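Local coordinates for protein aspartate-semialdehyde dehydrogenase (Cryptococcus neoformans var. neoformans JEC21, PDB 5CEF) that catalyses the NADPH-dependent reductive dephosphorylation of 4-phospho-L-aspartate to L-aspartate semialdehyde, the second step in making the aspartate family of amino acids, at residues A102-D107 with E143-K148; C123-P128 with T220-G225; A279-T284 with I300-A305. One frame throughout, in Å; residues are numbered along the deposited sequence.

Contact 1. Residues A102-D107 with E143-K148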
ATOM      1  N   ALA A 102      30.990   7.916 -28.834  1.00 37.62           N
ATOM      2  CA  ALA A 102      31.980   8.999 -28.957  1.00 42.37           C
ATOM      3  C   ALA A 102      33.124   8.794 -27.949  1.00 40.31           C
ATOM      4  O   ALA A 102      34.296   8.891 -28.296  1.00 41.45           O
ATOM      5  CB  ALA A 102      31.308  10.373 -28.771  1.00 39.18           C
ATOM      6  N   PHE A 103      32.771   8.471 -26.713  1.00 40.94           N
ATOM      7  CA  PHE A 103      33.788   8.169 -25.705  1.00 41.15           C
ATOM      8  C   PHE A 103      34.683   7.013 -26.133  1.00 40.01           C
ATOM      9  O   PHE A 103      35.909   7.106 -26.027  1.00 43.40           O
ATOM     10  CB  PHE A 103      33.137   7.873 -24.343  1.00 40.34           C
ATOM     11  CG  PHE A 103      32.886   9.100 -23.531  1.00 40.50           C
ATOM     12  CD1 PHE A 103      31.930  10.019 -23.912  1.00 40.20           C
ATOM     13  CD2 PHE A 103      33.643   9.367 -22.407  1.00 43.66           C
ATOM     14  CE1 PHE A 103      31.716  11.163 -23.171  1.00 42.68           C
ATOM     15  CE2 PHE A 103      33.436  10.520 -21.662  1.00 45.28           C
ATOM     16  CZ  PHE A 103      32.471  11.417 -22.044  1.00 42.68           C
ATOM     17  N   ARG A 104      34.087   5.927 -26.622  1.00 38.46           N
ATOM     18  CA  ARG A 104      34.878   4.785 -27.062  1.00 36.81           C
ATOM     19  C   ARG A 104      35.767   5.180 -28.239  1.00 38.00           C
ATOM     20  O   ARG A 104      36.959   4.798 -28.279  1.00 38.96           O
ATOM     21  CB  ARG A 104      34.001   3.611 -27.434  1.00 34.08           C
ATOM     22  CG  ARG A 104      34.795   2.355 -27.769  1.00 36.01           C
ATOM     23  CD  ARG A 104      33.936   1.155 -28.131  1.00 36.99           C
ATOM     24  NE  ARG A 104      32.991   1.467 -29.199  1.00 42.03           N
ATOM     25  CZ  ARG A 104      32.177   0.580 -29.771  1.00 43.36           C
ATOM     26  NH1 ARG A 104      32.165  -0.694 -29.399  1.00 42.52           N
ATOM     27  NH2 ARG A 104      31.371   0.984 -30.736  1.00 47.51           N
ATOM     28  N   ALA A 105      35.209   5.936 -29.181  1.00 37.19           N
ATOM     29  CA  ALA A 105      35.973   6.362 -30.385  1.00 40.05           C
ATOM     30  C   ALA A 105      37.190   7.238 -30.042  1.00 37.90           C
ATOM     31  O   ALA A 105      38.213   7.182 -30.735  1.00 34.50           O
ATOM     32  CB  ALA A 105      35.062   7.093 -31.359  1.00 39.84           C
ATOM     33  N   ALA A 106      37.067   7.998 -28.955  1.00 35.17           N
ATOM     34  CA  ALA A 106      38.176   8.746 -28.387  1.00 36.12           C
ATOM     35  C   ALA A 106      39.059   7.907 -27.457  1.00 39.43           C
ATOM     36  O   ALA A 106      39.780   8.445 -26.605  1.00 38.06           O
ATOM     37  CB  ALA A 106      37.640   9.956 -27.632  1.00 33.83           C
ATOM     38  N   ASP A 107      39.018   6.592 -27.624  1.00 42.37           N
ATOM     39  CA  ASP A 107      39.944   5.671 -26.950  1.00 40.43           C
ATOM     40  C   ASP A 107      39.781   5.605 -25.428  1.00 38.42           C
ATOM     41  O   ASP A 107      40.743   5.357 -24.695  1.00 38.14           O
ATOM     42  CB  ASP A 107      41.388   5.988 -27.349  1.00 43.48           C
ATOM     43  CG  ASP A 107      42.252   4.739 -27.469  1.00 49.67           C
ATOM     44  OD1 ASP A 107      41.742   3.660 -27.851  1.00 46.48           O
ATOM     45  OD2 ASP A 107      43.467   4.833 -27.189  1.00 60.03           O
ATOM     46  N   GLU A 143      40.863  -4.291 -31.498  1.00 40.93           N
ATOM     47  CA  GLU A 143      41.464  -4.504 -32.803  1.00 46.01           C
ATOM     48  C   GLU A 143      40.479  -4.132 -33.914  1.00 43.52           C
ATOM     49  O   GLU A 143      40.821  -3.345 -34.786  1.00 40.54           O
ATOM     50  CB  GLU A 143      41.947  -5.936 -32.939  1.00 52.12           C
ATOM     51  CG  GLU A 143      42.291  -6.356 -34.362  1.00 62.70           C
ATOM     52  CD  GLU A 143      42.337  -7.870 -34.515  1.00 70.10           C
ATOM     53  OE1 GLU A 143      41.695  -8.403 -35.471  1.00 59.77           O
ATOM     54  OE2 GLU A 143      42.980  -8.509 -33.635  1.00 70.20           O
ATOM     55  N   GLN A 144      39.226  -4.594 -33.823  1.00 44.19           N
ATOM     56  CA  GLN A 144      38.228  -4.286 -34.863  1.00 41.19           C
ATOM     57  C   GLN A 144      37.852  -2.815 -34.994  1.00 41.30           C
ATOM     58  O   GLN A 144      37.354  -2.405 -36.042  1.00 36.86           O
ATOM     59  CB  GLN A 144      36.954  -5.062 -34.656  1.00 39.68           C
ATOM     60  CG  GLN A 144      37.156  -6.538 -34.809  1.00 45.05           C
ATOM     61  CD  GLN A 144      37.369  -6.918 -36.259  1.00 46.88           C
ATOM     62  OE1 GLN A 144      36.500  -6.692 -37.098  1.00 47.75           O
ATOM     63  NE2 GLN A 144      38.516  -7.520 -36.551  1.00 46.80           N
ATOM     64  N   LEU A 145      38.055  -2.030 -33.945  1.00 43.29           N
ATOM     65  CA  LEU A 145      37.745  -0.605 -34.005  1.00 48.00           C
ATOM     66  C   LEU A 145      39.000   0.265 -34.184  1.00 49.79           C
ATOM     67  O   LEU A 145      38.909   1.485 -34.193  1.00 52.08           O
ATOM     68  CB  LEU A 145      37.034  -0.179 -32.733  1.00 49.63           C
ATOM     69  CG  LEU A 145      35.682  -0.828 -32.485  1.00 50.96           C
ATOM     70  CD1 LEU A 145      35.237  -0.621 -31.050  1.00 52.49           C
ATOM     71  CD2 LEU A 145      34.638  -0.263 -33.432  1.00 52.34           C
ATOM     72  N   GLY A 146      40.162  -0.358 -34.353  1.00 51.83           N
ATOM     73  CA  GLY A 146      41.413   0.383 -34.476  1.00 55.04           C
ATOM     74  C   GLY A 146      41.733   1.126 -33.192  1.00 57.59           C
ATOM     75  O   GLY A 146      42.229   2.235 -33.237  1.00 64.71           O
ATOM     76  N   LEU A 147      41.430   0.519 -32.049  1.00 54.44           N
ATOM     77  CA  LEU A 147      41.643   1.160 -30.770  1.00 51.18           C
ATOM     78  C   LEU A 147      42.654   0.387 -29.948  1.00 46.74           C
ATOM     79  O   LEU A 147      42.776  -0.809 -30.086  1.00 46.38           O
ATOM     80  CB  LEU A 147      40.348   1.252 -29.998  1.00 51.58           C
ATOM     81  CG  LEU A 147      39.226   2.059 -30.625  1.00 57.03           C
ATOM     82  CD1 LEU A 147      38.040   1.995 -29.677  1.00 54.83           C
ATOM     83  CD2 LEU A 147      39.637   3.508 -30.910  1.00 60.74           C
ATOM     84  N   LYS A 148      43.414   1.104 -29.137  1.00 47.47           N
ATOM     85  CA  LYS A 148      44.467   0.505 -28.354  1.00 55.14           C
ATOM     86  C   LYS A 148      43.990   0.353 -26.939  1.00 53.23           C
ATOM     87  O   LYS A 148      44.302  -0.620 -26.290  1.00 52.41           O
ATOM     88  CB  LYS A 148      45.767   1.346 -28.409  1.00 69.37           C
ATOM     89  CG  LYS A 148      46.801   0.917 -29.473  1.00 79.35           C
ATOM     90  CD  LYS A 148      47.092   1.970 -30.552  1.00 98.82           C
ATOM     91  CE  LYS A 148      46.005   2.099 -31.643  1.00111.85           C
ATOM     92  NZ  LYS A 148      46.110   1.139 -32.789  1.00107.97           N
TER
HETATM   93  O   HOH W   1      44.365   3.999 -29.733  1.00 46.63           O

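Contact 2. Residues C123-P128 with T220-G225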
ATOM      1  N   CYS A 123      30.645  -6.548 -27.897  1.00 32.82           N
ATOM      2  CA  CYS A 123      30.545  -5.928 -26.605  1.00 33.09           C
ATOM      3  C   CYS A 123      29.982  -6.914 -25.590  1.00 31.33           C
ATOM      4  O   CYS A 123      28.853  -7.360 -25.729  1.00 28.49           O
ATOM      5  CB  CYS A 123      29.631  -4.709 -26.689  1.00 34.79           C
ATOM      6  SG  CYS A 123      30.231  -3.414 -27.794  1.00 35.35           S
ATOM      7  N   PRO A 124      30.758  -7.237 -24.556  1.00 32.39           N
ATOM      8  CA  PRO A 124      30.258  -8.122 -23.511  1.00 32.79           C
ATOM      9  C   PRO A 124      29.111  -7.513 -22.734  1.00 32.41           C
ATOM     10  O   PRO A 124      29.065  -6.299 -22.542  1.00 34.14           O
ATOM     11  CB  PRO A 124      31.454  -8.291 -22.572  1.00 32.35           C
ATOM     12  CG  PRO A 124      32.629  -7.751 -23.295  1.00 33.05           C
ATOM     13  CD  PRO A 124      32.099  -6.719 -24.225  1.00 35.72           C
ATOM     14  N   LEU A 125      28.177  -8.366 -22.338  1.00 30.97           N
ATOM     15  CA  LEU A 125      27.064  -8.009 -21.492  1.00 30.44           C
ATOM     16  C   LEU A 125      27.232  -8.815 -20.218  1.00 28.14           C
ATOM     17  O   LEU A 125      26.961 -10.017 -20.188  1.00 26.61           O
ATOM     18  CB  LEU A 125      25.765  -8.389 -22.171  1.00 36.24           C
ATOM     19  CG  LEU A 125      24.503  -8.385 -21.303  1.00 41.25           C
ATOM     20  CD1 LEU A 125      24.274  -7.009 -20.692  1.00 45.13           C
ATOM     21  CD2 LEU A 125      23.311  -8.784 -22.140  1.00 42.16           C
ATOM     22  N   ILE A 126      27.746  -8.176 -19.178  1.00 25.66           N
ATOM     23  CA  ILE A 126      28.258  -8.890 -18.034  1.00 24.84           C
ATOM     24  C   ILE A 126      27.439  -8.667 -16.773  1.00 24.06           C
ATOM     25  O   ILE A 126      27.184  -7.546 -16.366  1.00 25.83           O
ATOM     26  CB  ILE A 126      29.717  -8.521 -17.789  1.00 26.75           C
ATOM     27  CG1 ILE A 126      30.567  -9.020 -18.959  1.00 28.30           C
ATOM     28  CG2 ILE A 126      30.203  -9.149 -16.492  1.00 29.61           C
ATOM     29  CD1 ILE A 126      32.006  -8.524 -18.980  1.00 27.04           C
ATOM     30  N   VAL A 127      26.998  -9.762 -16.193  1.00 25.40           N
ATOM     31  CA  VAL A 127      26.558  -9.821 -14.808  1.00 27.21           C
ATOM     32  C   VAL A 127      27.773 -10.238 -14.024  1.00 26.86           C
ATOM     33  O   VAL A 127      28.269 -11.346 -14.195  1.00 24.12           O
ATOM     34  CB  VAL A 127      25.459 -10.882 -14.612  1.00 28.36           C
ATOM     35  CG1 VAL A 127      25.133 -11.089 -13.135  1.00 25.98           C
ATOM     36  CG2 VAL A 127      24.242 -10.451 -15.404  1.00 28.92           C
ATOM     37  N   PRO A 128      28.283  -9.339 -13.186  1.00 30.33           N
ATOM     38  CA  PRO A 128      29.590  -9.582 -12.549  1.00 29.34           C
ATOM     39  C   PRO A 128      29.686 -10.867 -11.743  1.00 27.86           C
ATOM     40  O   PRO A 128      30.788 -11.393 -11.595  1.00 31.11           O
ATOM     41  CB  PRO A 128      29.776  -8.364 -11.626  1.00 31.88           C
ATOM     42  CG  PRO A 128      28.413  -7.711 -11.533  1.00 33.27           C
ATOM     43  CD  PRO A 128      27.745  -8.013 -12.841  1.00 29.81           C
ATOM     44  N   THR A 220      19.576 -13.751 -21.462  1.00 26.15           N
ATOM     45  CA  THR A 220      19.946 -14.907 -20.651  1.00 24.88           C
ATOM     46  C   THR A 220      20.934 -15.801 -21.403  1.00 24.80           C
ATOM     47  O   THR A 220      21.877 -16.317 -20.784  1.00 24.47           O
ATOM     48  CB  THR A 220      18.697 -15.670 -20.231  1.00 24.65           C
ATOM     49  OG1 THR A 220      17.953 -14.855 -19.323  1.00 21.73           O
ATOM     50  CG2 THR A 220      19.029 -16.981 -19.575  1.00 25.06           C
ATOM     51  N   ASN A 221      20.725 -15.985 -22.726  1.00 24.94           N
ATOM     52  CA  ASN A 221      21.583 -16.886 -23.525  1.00 24.59           C
ATOM     53  C   ASN A 221      22.942 -16.300 -23.821  1.00 25.45           C
ATOM     54  O   ASN A 221      23.974 -16.981 -23.727  1.00 27.12           O
ATOM     55  CB  ASN A 221      20.883 -17.320 -24.800  1.00 25.11           C
ATOM     56  CG  ASN A 221      19.996 -18.562 -24.592  1.00 25.50           C
ATOM     57  OD1 ASN A 221      20.438 -19.589 -24.059  1.00 28.98           O
ATOM     58  ND2 ASN A 221      18.795 -18.489 -25.038  1.00 23.50           N
ATOM     59  N   LYS A 222      22.980 -15.003 -24.042  1.00 26.79           N
ATOM     60  CA  LYS A 222      24.267 -14.329 -24.087  1.00 27.40           C
ATOM     61  C   LYS A 222      25.066 -14.446 -22.785  1.00 27.32           C
ATOM     62  O   LYS A 222      26.233 -14.830 -22.789  1.00 28.52           O
ATOM     63  CB  LYS A 222      24.094 -12.854 -24.438  1.00 27.77           C
ATOM     64  CG  LYS A 222      25.442 -12.200 -24.700  1.00 28.93           C
ATOM     65  CD  LYS A 222      25.304 -10.940 -25.507  1.00 30.66           C
ATOM     66  CE  LYS A 222      26.655 -10.255 -25.656  1.00 32.42           C
ATOM     67  NZ  LYS A 222      26.584  -8.956 -26.402  1.00 33.72           N
ATOM     68  N   ILE A 223      24.421 -14.135 -21.667  1.00 27.38           N
ATOM     69  CA  ILE A 223      25.096 -14.109 -20.361  1.00 27.65           C
ATOM     70  C   ILE A 223      25.527 -15.489 -19.863  1.00 26.69           C
ATOM     71  O   ILE A 223      26.591 -15.618 -19.244  1.00 29.08           O
ATOM     72  CB  ILE A 223      24.195 -13.442 -19.275  1.00 26.99           C
ATOM     73  CG1 ILE A 223      23.988 -11.983 -19.627  1.00 27.25           C
ATOM     74  CG2 ILE A 223      24.769 -13.560 -17.870  1.00 26.94           C
ATOM     75  CD1 ILE A 223      22.796 -11.351 -18.946  1.00 26.43           C
ATOM     76  N   LEU A 224      24.693 -16.498 -20.050  1.00 24.86           N
ATOM     77  CA  LEU A 224      25.044 -17.842 -19.573  1.00 25.40           C
ATOM     78  C   LEU A 224      25.836 -18.615 -20.604  1.00 26.56           C
ATOM     79  O   LEU A 224      26.424 -19.608 -20.288  1.00 27.44           O
ATOM     80  CB  LEU A 224      23.807 -18.613 -19.227  1.00 25.11           C
ATOM     81  CG  LEU A 224      23.072 -18.056 -18.021  1.00 26.78           C
ATOM     82  CD1 LEU A 224      21.761 -18.796 -17.816  1.00 29.16           C
ATOM     83  CD2 LEU A 224      23.925 -18.135 -16.759  1.00 27.31           C
ATOM     84  N   GLY A 225      25.864 -18.129 -21.849  1.00 30.83           N
ATOM     85  CA  GLY A 225      26.743 -18.667 -22.865  1.00 31.63           C
ATOM     86  C   GLY A 225      28.216 -18.353 -22.607  1.00 34.12           C
ATOM     87  O   GLY A 225      28.613 -17.894 -21.509  1.00 32.20           O
TER

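Contact 3. Residues A279-T284 with I300-A305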
ATOM      1  N   ALA A 279      23.839 -26.654  -4.340  1.00 29.15           N
ATOM      2  CA  ALA A 279      24.390 -25.914  -5.462  1.00 29.06           C
ATOM      3  C   ALA A 279      24.296 -24.387  -5.238  1.00 28.38           C
ATOM      4  O   ALA A 279      25.246 -23.649  -5.539  1.00 30.71           O
ATOM      5  CB  ALA A 279      23.701 -26.324  -6.757  1.00 28.63           C
ATOM      6  N   PHE A 280      23.165 -23.935  -4.716  1.00 25.05           N
ATOM      7  CA  PHE A 280      22.981 -22.532  -4.432  1.00 25.62           C
ATOM      8  C   PHE A 280      23.863 -22.064  -3.283  1.00 27.62           C
ATOM      9  O   PHE A 280      24.579 -21.065  -3.431  1.00 29.92           O
ATOM     10  CB  PHE A 280      21.511 -22.215  -4.130  1.00 24.29           C
ATOM     11  CG  PHE A 280      20.589 -22.262  -5.332  1.00 23.16           C
ATOM     12  CD1 PHE A 280      20.952 -21.728  -6.548  1.00 25.99           C
ATOM     13  CD2 PHE A 280      19.319 -22.786  -5.232  1.00 23.36           C
ATOM     14  CE1 PHE A 280      20.082 -21.747  -7.634  1.00 24.23           C
ATOM     15  CE2 PHE A 280      18.452 -22.813  -6.312  1.00 23.10           C
ATOM     16  CZ  PHE A 280      18.844 -22.304  -7.516  1.00 22.97           C
ATOM     17  N   ARG A 281      23.821 -22.755  -2.148  1.00 32.71           N
ATOM     18  CA  ARG A 281      24.697 -22.415  -0.978  1.00 35.02           C
ATOM     19  C   ARG A 281      26.160 -22.321  -1.288  1.00 33.81           C
ATOM     20  O   ARG A 281      26.823 -21.438  -0.772  1.00 36.35           O
ATOM     21  CB  ARG A 281      24.622 -23.437   0.133  1.00 34.09           C
ATOM     22  CG  ARG A 281      23.360 -23.359   0.894  1.00 38.24           C
ATOM     23  CD  ARG A 281      23.493 -24.034   2.263  1.00 38.43           C
ATOM     24  NE  ARG A 281      22.121 -24.273   2.683  1.00 38.50           N
ATOM     25  CZ  ARG A 281      21.409 -25.335   2.336  1.00 36.67           C
ATOM     26  NH1 ARG A 281      21.979 -26.330   1.651  1.00 36.05           N
ATOM     27  NH2 ARG A 281      20.123 -25.401   2.708  1.00 35.74           N
ATOM     28  N   GLU A 282      26.654 -23.237  -2.100  1.00 33.24           N
ATOM     29  CA  GLU A 282      28.086 -23.363  -2.360  1.00 38.55           C
ATOM     30  C   GLU A 282      28.564 -22.459  -3.502  1.00 35.92           C
ATOM     31  O   GLU A 282      29.749 -22.258  -3.631  1.00 36.69           O
ATOM     32  CB  GLU A 282      28.455 -24.826  -2.719  1.00 44.25           C
ATOM     33  CG  GLU A 282      28.227 -25.863  -1.607  1.00 51.51           C
ATOM     34  CD  GLU A 282      28.100 -27.311  -2.140  1.00 61.17           C
ATOM     35  OE1 GLU A 282      28.673 -27.603  -3.218  1.00 58.14           O
ATOM     36  OE2 GLU A 282      27.404 -28.161  -1.494  1.00 67.95           O
ATOM     37  N   TYR A 283      27.656 -21.927  -4.322  1.00 31.51           N
ATOM     38  CA  TYR A 283      28.058 -21.175  -5.490  1.00 29.30           C
ATOM     39  C   TYR A 283      29.013 -20.040  -5.134  1.00 32.30           C
ATOM     40  O   TYR A 283      28.732 -19.224  -4.243  1.00 33.86           O
ATOM     41  CB  TYR A 283      26.859 -20.599  -6.205  1.00 28.53           C
ATOM     42  CG  TYR A 283      27.189 -19.729  -7.442  1.00 27.54           C
ATOM     43  CD1 TYR A 283      27.600 -20.321  -8.648  1.00 26.50           C
ATOM     44  CD2 TYR A 283      27.031 -18.362  -7.442  1.00 24.04           C
ATOM     45  CE1 TYR A 283      27.880 -19.574  -9.783  1.00 23.55           C
ATOM     46  CE2 TYR A 283      27.339 -17.625  -8.590  1.00 24.47           C
ATOM     47  CZ  TYR A 283      27.764 -18.256  -9.747  1.00 23.10           C
ATOM     48  OH  TYR A 283      28.060 -17.560 -10.879  1.00 21.68           O
ATOM     49  N   THR A 284      30.145 -19.996  -5.821  1.00 30.62           N
ATOM     50  CA  THR A 284      31.085 -18.892  -5.687  1.00 32.48           C
ATOM     51  C   THR A 284      31.615 -18.596  -7.089  1.00 34.12           C
ATOM     52  O   THR A 284      31.696 -19.521  -7.936  1.00 33.51           O
ATOM     53  CB  THR A 284      32.268 -19.235  -4.768  1.00 35.16           C
ATOM     54  OG1 THR A 284      33.118 -20.140  -5.454  1.00 41.80           O
ATOM     55  CG2 THR A 284      31.813 -19.890  -3.456  1.00 34.58           C
ATOM     56  N   ILE A 300      24.810 -16.426  -3.032  1.00 30.01           N
ATOM     57  CA  ILE A 300      23.400 -16.761  -2.928  1.00 28.35           C
ATOM     58  C   ILE A 300      23.035 -17.305  -1.572  1.00 28.42           C
ATOM     59  O   ILE A 300      23.665 -18.235  -1.113  1.00 25.83           O
ATOM     60  CB  ILE A 300      23.039 -17.820  -3.943  1.00 27.29           C
ATOM     61  CG1 ILE A 300      23.471 -17.347  -5.317  1.00 27.51           C
ATOM     62  CG2 ILE A 300      21.548 -18.072  -3.902  1.00 27.81           C
ATOM     63  CD1 ILE A 300      23.217 -18.340  -6.424  1.00 29.30           C
ATOM     64  N   VAL A 301      21.980 -16.757  -0.956  1.00 27.58           N
ATOM     65  CA  VAL A 301      21.477 -17.278   0.286  1.00 27.00           C
ATOM     66  C   VAL A 301      20.305 -18.174   0.011  1.00 25.61           C
ATOM     67  O   VAL A 301      19.431 -17.816  -0.744  1.00 27.06           O
ATOM     68  CB  VAL A 301      21.019 -16.141   1.218  1.00 31.35           C
ATOM     69  CG1 VAL A 301      20.322 -16.680   2.474  1.00 30.96           C
ATOM     70  CG2 VAL A 301      22.203 -15.263   1.614  1.00 30.44           C
ATOM     71  N   VAL A 302      20.256 -19.335   0.665  1.00 26.64           N
ATOM     72  CA  VAL A 302      19.108 -20.263   0.573  1.00 25.72           C
ATOM     73  C   VAL A 302      18.269 -20.111   1.839  1.00 29.54           C
ATOM     74  O   VAL A 302      18.815 -20.162   2.919  1.00 29.31           O
ATOM     75  CB  VAL A 302      19.568 -21.723   0.457  1.00 22.61           C
ATOM     76  CG1 VAL A 302      18.398 -22.687   0.521  1.00 21.10           C
ATOM     77  CG2 VAL A 302      20.310 -21.908  -0.851  1.00 24.65           C
ATOM     78  N   HIS A 303      16.959 -19.922   1.687  1.00 31.43           N
ATOM     79  CA  HIS A 303      16.070 -19.816   2.800  1.00 31.01           C
ATOM     80  C   HIS A 303      15.433 -21.170   3.006  1.00 35.05           C
ATOM     81  O   HIS A 303      14.949 -21.764   2.053  1.00 31.20           O
ATOM     82  CB  HIS A 303      14.980 -18.778   2.509  1.00 30.42           C
ATOM     83  CG  HIS A 303      15.504 -17.392   2.398  1.00 32.05           C
ATOM     84  ND1 HIS A 303      15.600 -16.553   3.488  1.00 32.65           N
ATOM     85  CD2 HIS A 303      15.998 -16.697   1.339  1.00 31.92           C
ATOM     86  CE1 HIS A 303      16.137 -15.400   3.104  1.00 32.49           C
ATOM     87  NE2 HIS A 303      16.383 -15.455   1.808  1.00 30.81           N
ATOM     88  N   ASP A 304      15.364 -21.625   4.261  1.00 40.18           N
ATOM     89  CA  ASP A 304      14.702 -22.903   4.576  1.00 40.08           C
ATOM     90  C   ASP A 304      13.226 -22.710   4.877  1.00 38.18           C
ATOM     91  O   ASP A 304      12.445 -23.642   4.708  1.00 35.71           O
ATOM     92  CB  ASP A 304      15.347 -23.602   5.763  1.00 44.25           C
ATOM     93  CG  ASP A 304      16.814 -23.921   5.532  1.00 49.20           C
ATOM     94  OD1 ASP A 304      17.194 -24.298   4.384  1.00 51.75           O
ATOM     95  OD2 ASP A 304      17.582 -23.779   6.515  1.00 55.65           O
ATOM     96  N   ALA A 305      12.807 -21.513   5.301  1.00 33.76           N
ATOM     97  CA  ALA A 305      11.390 -21.346   5.661  1.00 30.71           C
ATOM     98  C   ALA A 305      10.491 -21.474   4.418  1.00 33.16           C
ATOM     99  O   ALA A 305      10.797 -20.969   3.342  1.00 31.11           O
ATOM    100  CB  ALA A 305      11.162 -20.036   6.383  1.00 27.58           C
TER
HETATM  101  O   HOH W   2      26.369 -18.751  -2.706  1.00 27.30           O
HETATM  102  O   HOH W   3      19.467 -22.665   4.071  1.00 35.89           O
HETATM  103  O   HOH W   4      24.734 -19.610   0.838  1.00 41.77           O

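Contact 1. Residues A102-D107 with E143-K148
L147 and L145 meet R104 from two positions along its chain, each crossing it at about a right angle. Methyl CD1 of L145 lies over one face of the R104 guanidinium, 3.3 Å above the plane and not centred on it. CD1 of L147 rests 3.8 Å from CG of R104. The arginine starts away from its backbone N (chi1 -174°) and bends only at chi3 (53°); that bend turns the guanidinium under L145, where NH2 donates a hydrogen bond to N101 OD1 and NH1 one to Q141 OE1.

D107 and L147 run alongside in opposite senses, with OD1 of D107 3.5 Å from CB of L147. Beyond this pair, K148 N gives OD1 of D107 a weak, bent hydrogen bond (3.3 Å, 139° at the hydrogen). A water accepts from K148 N at 3.1 Å and donates weakly to OD2 of D107. OD1 also accepts hydrogen bonds from the backbone N of K149 and of G150, so three successive amides converge on one carboxylate oxygen.

Both segments turn at positive phi: D107 is the C-prime residue of a Schellman motif ending helix 93-105, and G146 closes helix 138-145 likewise, so the contact joins the C-terminal ends of two helices at the surface of the Rossmann-type domain.

Contact 2. Residues C123-P128 with T220-G225
I223 supplies most of the apolar contact, facing L125 and V127 from the last turn of helix 212-224. Its CG1 lies 4.0 Å from CG of L125, and the two side chains meet at an oblique angle. The terminal methyl reaches further along the extended segment: CD1 of I223 comes to 3.9 Å from CG2 of V127, whose side chain it crosses at about a right angle. CG1 of I223 points away from its own carbonyl carbon (chi1 -65°), which places this branch against L125, with CG1 3.6 Å from the carbonyl O of L125. That oxygen also accepts a hydrogen bond from ND2 of N131. Alternate residues L125 and V127 present their side chains to the helix, whereas I126 between them turns its own away.

The polar part rests on K222. Its chain is extended from CA to NZ, with chi1 at -171° and the later torsions also extended. It therefore runs alongside L125, with CE 4.1 Å from CB of L125, and its NZ donates a hydrogen bond to the carbonyl O of C123 at 2.9 Å. The C=O...N angle of 165° puts the ammonium almost straight ahead of the carbonyl. NZ bonds R118 O as well and D120 O weakly, and F234 adds a cation-pi contact, so the buried ammonium, presumably charged, is met by backbone oxygens and a ring.

The contact joins the NAD-binding part to the dimerisation part, with the V127 side chain about 10 Å from that of C158, the predicted acyl-thioester residue. The short, weakly bonded strand 125-126, outermost in this chain's parallel sheet, neighbours strand 151-155; helix 212-224 packs against it, while helix 158-174 adjoins I223 through V164.

Contact 3. Residues A279-T284 with I300-A305
I300 sits at the apolar centre, with its CD1 methyl set between two aromatic rings: 3.9 Å from CD2 of Y283 and 4.1 Å from CD1 of F280, approaching each ring obliquely. The methyl gets there because CG1 points away from the carbonyl carbon (chi1 -54°) and the chain then runs straight on. Two residues along, V302 continues the surface; its CG2 touches CB of F280 at 3.5 Å and CG of R281 at 3.8 Å.

Outward from V302, the extended R281 chain crosses the valine at about a right angle and ends beside D304. NH2 of R281 and OD1 of D304 form a long salt bridge of 3.6 Å, with the oxygen at the guanidinium edge and the two group planes 53° apart. A water joins the same ends: it accepts from NH2 of R281 at 3.1 Å and donates to OD1 of D304 and to V302 O. Another water bridges the backbones, donating to I300 O at 2.6 Å and to R281 O.

Helix 273-282 thus lies against strand 300-302, outermost in this chain's mixed sheet of the dimerisation domain. F280 also touches V325 and I328 of adjacent strand 323-330, while helix 158-174 meets F280 through P166 and Y283 through A169.

From the N terminus, the chain passes through helix 93-105 and strand 125-126 before contact 1 closes its loop at 143-148. Contact 2 opens inside that loop and closes only at 220-225, so these two cross; they also touch, NH1 of R104 lying 3.7 Å from SG of C123. Contact 1 stays among helices and turns of the nucleotide-binding part, whereas contact 2 spans 91 intervening residues to join the outer strand of the nucleotide-binding sheet to the dimerisation region. Contact 3 follows in series, closing a short loop of 15 residues within that second region. Its centre is about 41 Å from that of contact 1, on the opposite side of the chain's centre, and about 22 Å from that of contact 2.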